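Local structure of sortase B (Clostridium perfringens, 5YFK) at residues A[55-64]-A[132-143]. The protein is a class B sortase, a cysteine transpeptidase of the kind that probably cleaves a sorting signal and joins the protein bearing it to the cell wall. The protein carries 1 engineered substitution. Sequence-based numbering, arbitrary orientation.
Sequences YRFWIKVEGT and FFNANKYVTLYR
Ile-59, Val-61, Val-139 and Leu-141 interlock on the buried face of an antiparallel strand pair that joins 55-61 to 138-143, the first and last strands in the sheet order of the sortase beta-barrel. Branched aliphatic residues suit this face: CG1 of Ile-59 lies 3.7 Å from CD2 of Leu-141 and 3.9 Å from CG1 of Val-139, which also touches CG2 of Val-61. With CG beside the backbone N (chi1 -54°) and CD1 anti to CA, Leu-141 reaches across with CD2, which also meets CE1 of Phe-57. Reciprocal backbone bonds at Trp-58/Tyr-142 and Lys-60/Thr-140 fix the register. The reverse face is looser toward Lys-60 and Thr-140, both partly exposed; there a water bonds OG1 of Thr-140 and O of Lys-60, while NZ of Lys-60 hydrogen-bonds O of Thr-64 and of Ile-66. Beyond the strands, Gly-63 accepts a positive phi in a type II turn, and O of Gly-63 lies at the ring edge of Phe-132, 3.6 Å from CZ. Glu-62, extended, can take two amides on one oxygen: N of Tyr-138 approaches OE1 nearly along its C-O axis at 3.1 Å, and N of Lys-137 from above the carboxylate plane at 3.0 Å.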
ATOM      1  N   TYR A  55     -11.013  -0.876   9.344  1.00 20.44           N
ATOM      2  CA  TYR A  55     -10.863  -0.114   8.105  1.00 22.84           C
ATOM      3  C   TYR A  55     -10.164   1.224   8.339  1.00 21.69           C
ATOM      4  O   TYR A  55     -10.481   1.939   9.296  1.00 20.22           O
ATOM      5  CB  TYR A  55     -12.233   0.138   7.483  1.00 18.09           C
ATOM      6  CG  TYR A  55     -12.163   1.022   6.258  1.00 17.36           C
ATOM      7  CD1 TYR A  55     -11.731   0.511   5.046  1.00 21.02           C
ATOM      8  CD2 TYR A  55     -12.435   2.377   6.341  1.00 17.99           C
ATOM      9  CE1 TYR A  55     -11.637   1.317   3.930  1.00 18.50           C
ATOM     10  CE2 TYR A  55     -12.416   3.182   5.217  1.00 21.91           C
ATOM     11  CZ  TYR A  55     -11.984   2.647   4.016  1.00 21.91           C
ATOM     12  OH  TYR A  55     -11.866   3.450   2.913  1.00 26.43           O
ATOM     13  N   ARG A  56      -9.237   1.591   7.451  1.00 16.72           N
ATOM     14  CA  ARG A  56      -8.547   2.867   7.580  1.00 16.87           C
ATOM     15  C   ARG A  56      -8.619   3.733   6.327  1.00 17.62           C
ATOM     16  O   ARG A  56      -8.762   4.955   6.426  1.00 16.36           O
ATOM     17  CB  ARG A  56      -7.085   2.658   7.970  1.00 17.04           C
ATOM     18  CG  ARG A  56      -6.880   1.901   9.282  1.00 20.32           C
ATOM     19  CD  ARG A  56      -7.220   2.782  10.481  1.00 22.33           C
ATOM     20  NE  ARG A  56      -7.085   2.069  11.755  1.00 25.68           N
ATOM     21  CZ  ARG A  56      -8.094   1.491  12.401  1.00 25.69           C
ATOM     22  NH1 ARG A  56      -9.320   1.540  11.906  1.00 24.64           N
ATOM     23  NH2 ARG A  56      -7.869   0.834  13.526  1.00 28.55           N
ATOM     24  N   PHE A  57      -8.418   3.131   5.156  1.00 14.39           N
ATOM     25  CA  PHE A  57      -8.443   3.890   3.920  1.00 13.64           C
ATOM     26  C   PHE A  57      -8.600   2.967   2.711  1.00 15.44           C
ATOM     27  O   PHE A  57      -8.490   1.740   2.828  1.00 19.05           O
ATOM     28  CB  PHE A  57      -7.166   4.764   3.773  1.00 14.78           C
ATOM     29  CG  PHE A  57      -5.875   3.998   3.885  1.00 16.66           C
ATOM     30  CD1 PHE A  57      -5.236   3.529   2.752  1.00 14.52           C
ATOM     31  CD2 PHE A  57      -5.205   3.923   5.100  1.00 17.68           C
ATOM     32  CE1 PHE A  57      -4.033   2.836   2.849  1.00 12.59           C
ATOM     33  CE2 PHE A  57      -3.950   3.321   5.191  1.00 20.30           C
ATOM     34  CZ  PHE A  57      -3.344   2.808   4.046  1.00 15.03           C
ATOM     35  N   TRP A  58      -8.795   3.570   1.543  1.00 15.57           N
ATOM     36  CA  TRP A  58      -8.866   2.823   0.301  1.00 14.20           C
ATOM     37  C   TRP A  58      -7.573   3.063  -0.512  1.00 15.60           C
ATOM     38  O   TRP A  58      -7.001   4.155  -0.498  1.00 14.96           O
ATOM     39  CB  TRP A  58     -10.094   3.252  -0.514  1.00 16.51           C
ATOM     40  CG  TRP A  58     -10.416   2.292  -1.636  1.00 16.54           C
ATOM     41  CD1 TRP A  58      -9.768   2.175  -2.832  1.00 16.74           C
ATOM     42  CD2 TRP A  58     -11.352   1.216  -1.587  1.00 17.26           C
ATOM     43  NE1 TRP A  58     -10.291   1.143  -3.552  1.00 20.02           N
ATOM     44  CE2 TRP A  58     -11.182   0.462  -2.766  1.00 18.09           C
ATOM     45  CE3 TRP A  58     -12.250   0.763  -0.616  1.00 17.15           C
ATOM     46  CZ2 TRP A  58     -12.005  -0.584  -3.087  1.00 21.13           C
ATOM     47  CZ3 TRP A  58     -13.069  -0.294  -0.926  1.00 20.07           C
ATOM     48  CH2 TRP A  58     -12.930  -0.976  -2.149  1.00 24.05           C
ATOM     49  N   ILE A  59      -7.105   2.022  -1.168  1.00 13.06           N
ATOM     50  CA  ILE A  59      -5.931   2.135  -2.041  1.00 14.17           C
ATOM     51  C   ILE A  59      -6.301   1.695  -3.458  1.00 12.97           C
ATOM     52  O   ILE A  59      -6.883   0.628  -3.674  1.00 13.40           O
ATOM     53  CB  ILE A  59      -4.754   1.287  -1.490  1.00 14.82           C
ATOM     54  CG1 ILE A  59      -3.481   1.509  -2.301  1.00 13.55           C
ATOM     55  CG2 ILE A  59      -5.091  -0.180  -1.439  1.00 14.60           C
ATOM     56  CD1 ILE A  59      -2.228   0.952  -1.635  1.00 13.05           C
ATOM     57  N   LYS A  60      -5.797   2.455  -4.422  1.00 12.99           N
ATOM     58  CA  LYS A  60      -5.872   2.095  -5.804  1.00 13.95           C
ATOM     59  C   LYS A  60      -4.552   2.397  -6.480  1.00 16.15           C
ATOM     60  O   LYS A  60      -4.048   3.525  -6.401  1.00 17.89           O
ATOM     61  CB  LYS A  60      -7.015   2.866  -6.488  1.00 18.52           C
ATOM     62  CG  LYS A  60      -7.097   2.663  -8.005  1.00 26.82           C
ATOM     63  CD  LYS A  60      -7.455   1.238  -8.370  1.00 36.04           C
ATOM     64  CE  LYS A  60      -6.880   0.811  -9.715  1.00 40.79           C
ATOM     65  NZ  LYS A  60      -6.846  -0.673  -9.831  1.00 29.02           N
ATOM     66  N   VAL A  61      -4.076   1.442  -7.268  1.00 14.64           N
ATOM     67  CA  VAL A  61      -2.795   1.614  -7.959  1.00 15.30           C
ATOM     68  C   VAL A  61      -2.990   1.631  -9.455  1.00 19.98           C
ATOM     69  O   VAL A  61      -3.561   0.719 -10.051  1.00 13.03           O
ATOM     70  CB  VAL A  61      -1.738   0.574  -7.554  1.00 17.28           C
ATOM     71  CG1 VAL A  61      -0.437   0.790  -8.344  1.00 17.87           C
ATOM     72  CG2 VAL A  61      -1.457   0.666  -6.058  1.00 16.92           C
ATOM     73  N   GLU A  62      -2.558   2.738 -10.044  1.00 23.05           N
ATOM     74  CA  GLU A  62      -2.794   3.018 -11.444  1.00 26.30           C
ATOM     75  C   GLU A  62      -2.233   1.896 -12.273  1.00 16.99           C
ATOM     76  O   GLU A  62      -1.143   1.382 -11.993  1.00 21.34           O
ATOM     77  CB  GLU A  62      -2.088   4.336 -11.812  1.00 32.65           C
ATOM     78  CG  GLU A  62      -1.883   4.578 -13.297  1.00 34.83           C
ATOM     79  CD  GLU A  62      -1.175   5.910 -13.588  1.00 39.54           C
ATOM     80  OE1 GLU A  62      -0.181   6.234 -12.902  1.00 29.59           O
ATOM     81  OE2 GLU A  62      -1.551   6.591 -14.567  1.00 48.73           O
ATOM     82  N   GLY A  63      -3.041   1.445 -13.231  1.00 18.29           N
ATOM     83  CA  GLY A  63      -2.631   0.461 -14.219  1.00 16.48           C
ATOM     84  C   GLY A  63      -2.637  -0.985 -13.763  1.00 13.63           C
ATOM     85  O   GLY A  63      -2.027  -1.841 -14.397  1.00 14.55           O
ATOM     86  N   THR A  64      -3.208  -1.229 -12.584  1.00 13.76           N
ATOM     87  CA  THR A  64      -3.249  -2.563 -11.981  1.00 12.93           C
ATOM     88  C   THR A  64      -4.659  -2.864 -11.496  1.00 11.88           C
ATOM     89  O   THR A  64      -5.561  -2.017 -11.587  1.00 12.86           O
ATOM     90  CB  THR A  64      -2.358  -2.653 -10.726  1.00 11.63           C
ATOM     91  OG1 THR A  64      -2.988  -1.907  -9.675  1.00 13.72           O
ATOM     92  CG2 THR A  64      -0.970  -2.112 -11.006  1.00 14.17           C
ATOM     93  N   PHE A 132       6.778  -0.498 -17.438  1.00 20.17           N
ATOM     94  CA  PHE A 132       5.675  -0.373 -16.493  1.00 19.15           C
ATOM     95  C   PHE A 132       5.901   0.757 -15.491  1.00 16.52           C
ATOM     96  O   PHE A 132       4.957   1.488 -15.167  1.00 16.66           O
ATOM     97  CB  PHE A 132       5.481  -1.693 -15.746  1.00 17.52           C
ATOM     98  CG  PHE A 132       4.115  -1.847 -15.110  1.00 16.00           C
ATOM     99  CD1 PHE A 132       3.869  -1.339 -13.835  1.00 14.95           C
ATOM    100  CD2 PHE A 132       3.045  -2.292 -15.861  1.00 13.79           C
ATOM    101  CE1 PHE A 132       2.606  -1.407 -13.280  1.00 15.22           C
ATOM    102  CE2 PHE A 132       1.774  -2.368 -15.324  1.00 15.39           C
ATOM    103  CZ  PHE A 132       1.550  -1.891 -14.034  1.00 17.02           C
ATOM    104  N   PHE A 133       7.052   0.714 -14.811  1.00 15.83           N
ATOM    105  CA  PHE A 133       7.457   1.776 -13.859  1.00 16.47           C
ATOM    106  C   PHE A 133       7.331   3.178 -14.469  1.00 19.36           C
ATOM    107  O   PHE A 133       6.844   4.108 -13.835  1.00 15.14           O
ATOM    108  CB  PHE A 133       8.908   1.534 -13.387  1.00 17.62           C
ATOM    109  CG  PHE A 133       9.442   2.576 -12.433  1.00 15.18           C
ATOM    110  CD1 PHE A 133      10.140   3.675 -12.906  1.00 16.93           C
ATOM    111  CD2 PHE A 133       9.384   2.378 -11.063  1.00 19.79           C
ATOM    112  CE1 PHE A 133      10.621   4.628 -12.045  1.00 18.82           C
ATOM    113  CE2 PHE A 133       9.964   3.286 -10.187  1.00 16.36           C
ATOM    114  CZ  PHE A 133      10.575   4.420 -10.687  1.00 18.75           C
ATOM    115  N   ASN A 134       7.828   3.349 -15.685  1.00 19.32           N
ATOM    116  CA  ASN A 134       7.713   4.632 -16.355  1.00 19.12           C
ATOM    117  C   ASN A 134       6.287   5.062 -16.621  1.00 21.67           C
ATOM    118  O   ASN A 134       5.975   6.252 -16.565  1.00 21.03           O
ATOM    119  CB  ASN A 134       8.476   4.600 -17.684  1.00 24.67           C
ATOM    120  CG  ASN A 134       9.974   4.627 -17.485  1.00 26.29           C
ATOM    121  OD1 ASN A 134      10.459   4.956 -16.397  1.00 25.60           O
ATOM    122  ND2 ASN A 134      10.707   4.140 -18.480  1.00 31.04           N
ATOM    123  N   ALA A 135       5.429   4.093 -16.937  1.00 20.29           N
ATOM    124  CA  ALA A 135       4.092   4.383 -17.451  1.00 20.67           C
ATOM    125  C   ALA A 135       3.076   4.542 -16.331  1.00 24.01           C
ATOM    126  O   ALA A 135       2.103   5.301 -16.469  1.00 20.94           O
ATOM    127  CB  ALA A 135       3.647   3.283 -18.395  1.00 20.31           C
ATOM    128  N   ASN A 136       3.355   3.910 -15.189  1.00 15.76           N
ATOM    129  CA  ASN A 136       2.413   3.859 -14.080  1.00 18.59           C
ATOM    130  C   ASN A 136       2.989   4.441 -12.790  1.00 21.39           C
ATOM    131  O   ASN A 136       3.843   3.828 -12.149  1.00 21.42           O
ATOM    132  CB  ASN A 136       1.969   2.427 -13.869  1.00 16.34           C
ATOM    133  CG  ASN A 136       1.290   1.853 -15.108  1.00 17.85           C
ATOM    134  OD1 ASN A 136       0.195   2.267 -15.479  1.00 17.87           O
ATOM    135  ND2 ASN A 136       2.002   1.023 -15.827  1.00 14.73           N
ATOM    136  N   LYS A 137       2.709   5.721 -12.583  1.00 16.98           N
ATOM    137  CA  LYS A 137       3.459   6.538 -11.634  1.00 20.99           C
ATOM    138  C   LYS A 137       2.760   6.585 -10.255  1.00 17.03           C
ATOM    139  O   LYS A 137       3.379   6.988  -9.273  1.00 20.06           O
ATOM    140  CB  LYS A 137       3.608   7.964 -12.180  1.00 24.56           C
ATOM    141  CG  LYS A 137       4.565   8.099 -13.354  1.00 30.33           C
ATOM    142  CD  LYS A 137       4.705   9.569 -13.736  1.00 36.14           C
ATOM    143  CE  LYS A 137       5.474   9.731 -15.034  1.00 53.07           C
ATOM    144  NZ  LYS A 137       5.595  11.171 -15.389  1.00 60.75           N
ATOM    145  N   TYR A 138       1.439   6.449 -10.238  1.00 16.72           N
ATOM    146  CA  TYR A 138       0.648   6.979  -9.111  1.00 17.93           C
ATOM    147  C   TYR A 138      -0.074   5.920  -8.321  1.00 17.50           C
ATOM    148  O   TYR A 138      -0.617   4.963  -8.881  1.00 16.90           O
ATOM    149  CB  TYR A 138      -0.369   8.004  -9.575  1.00 19.19           C
ATOM    150  CG  TYR A 138       0.270   9.133 -10.310  1.00 19.64           C
ATOM    151  CD1 TYR A 138       1.186   9.969  -9.683  1.00 20.26           C
ATOM    152  CD2 TYR A 138       0.014   9.320 -11.656  1.00 27.55           C
ATOM    153  CE1 TYR A 138       1.822  10.969 -10.379  1.00 27.55           C
ATOM    154  CE2 TYR A 138       0.710  10.272 -12.378  1.00 25.81           C
ATOM    155  CZ  TYR A 138       1.561  11.127 -11.722  1.00 31.82           C
ATOM    156  OH  TYR A 138       2.242  12.070 -12.448  1.00 35.40           O
ATOM    157  N   VAL A 139      -0.061   6.128  -7.007  1.00 14.56           N
ATOM    158  CA  VAL A 139      -0.916   5.410  -6.055  1.00 14.45           C
ATOM    159  C   VAL A 139      -1.873   6.428  -5.418  1.00 15.13           C
ATOM    160  O   VAL A 139      -1.477   7.521  -4.984  1.00 16.67           O
ATOM    161  CB  VAL A 139      -0.073   4.724  -4.965  1.00 14.53           C
ATOM    162  CG1 VAL A 139      -0.921   3.921  -3.994  1.00 13.78           C
ATOM    163  CG2 VAL A 139       0.989   3.850  -5.575  1.00 14.64           C
ATOM    164  N   THR A 140      -3.152   6.123  -5.490  1.00 14.56           N
ATOM    165  CA  THR A 140      -4.179   6.949  -4.870  1.00 18.99           C
ATOM    166  C   THR A 140      -4.702   6.341  -3.564  1.00 16.55           C
ATOM    167  O   THR A 140      -4.977   5.149  -3.506  1.00 15.77           O
ATOM    168  CB  THR A 140      -5.340   7.141  -5.864  1.00 21.17           C
ATOM    169  OG1 THR A 140      -4.795   7.459  -7.149  1.00 25.17           O
ATOM    170  CG2 THR A 140      -6.238   8.294  -5.427  1.00 26.46           C
ATOM    171  N   LEU A 141      -4.745   7.141  -2.505  1.00 15.35           N
ATOM    172  CA  LEU A 141      -5.443   6.742  -1.267  1.00 15.21           C
ATOM    173  C   LEU A 141      -6.690   7.571  -1.057  1.00 17.72           C
ATOM    174  O   LEU A 141      -6.728   8.733  -1.412  1.00 19.37           O
ATOM    175  CB  LEU A 141      -4.540   6.900  -0.040  1.00 15.26           C
ATOM    176  CG  LEU A 141      -3.183   6.209  -0.105  1.00 13.33           C
ATOM    177  CD1 LEU A 141      -2.405   6.401   1.186  1.00 13.85           C
ATOM    178  CD2 LEU A 141      -3.324   4.734  -0.490  1.00 15.67           C
ATOM    179  N   TYR A 142      -7.656   7.005  -0.347  1.00 14.77           N
ATOM    180  CA  TYR A 142      -8.771   7.796   0.151  1.00 20.00           C
ATOM    181  C   TYR A 142      -8.965   7.542   1.615  1.00 19.51           C
ATOM    182  O   TYR A 142      -9.129   6.394   2.007  1.00 19.43           O
ATOM    183  CB  TYR A 142     -10.049   7.437  -0.586  1.00 19.45           C
ATOM    184  CG  TYR A 142     -11.147   8.437  -0.329  1.00 19.02           C
ATOM    185  CD1 TYR A 142     -11.970   8.332   0.789  1.00 22.98           C
ATOM    186  CD2 TYR A 142     -11.430   9.423  -1.255  1.00 23.48           C
ATOM    187  CE1 TYR A 142     -13.039   9.216   0.970  1.00 23.06           C
ATOM    188  CE2 TYR A 142     -12.432  10.341  -1.040  1.00 23.85           C
ATOM    189  CZ  TYR A 142     -13.242  10.219   0.066  1.00 25.02           C
ATOM    190  OH  TYR A 142     -14.285  11.098   0.206  1.00 29.16           O
ATOM    191  N   ARG A 143      -8.717   8.569   2.420  1.00 19.74           N
ATOM    192  CA  ARG A 143      -8.734   8.452   3.866  1.00 18.85           C
ATOM    193  C   ARG A 143      -9.466   9.650   4.482  1.00 20.75           C
ATOM    194  O   ARG A 143      -9.188  10.803   4.144  1.00 22.05           O
ATOM    195  CB  ARG A 143      -7.308   8.405   4.421  1.00 22.17           C
ATOM    196  CG  ARG A 143      -7.286   8.273   5.937  1.00 30.55           C
ATOM    197  CD  ARG A 143      -5.963   7.744   6.497  1.00 30.52           C
ATOM    198  NE  ARG A 143      -4.941   8.781   6.534  1.00 29.09           N
ATOM    199  CZ  ARG A 143      -4.750   9.632   7.549  1.00 35.68           C
ATOM    200  NH1 ARG A 143      -3.933  10.657   7.390  1.00 42.75           N
ATOM    201  NH2 ARG A 143      -5.321   9.439   8.725  1.00 29.73           N
TER
HETATM  202  O   HOH W   1      -3.548   5.668  -8.839  1.00 30.78           O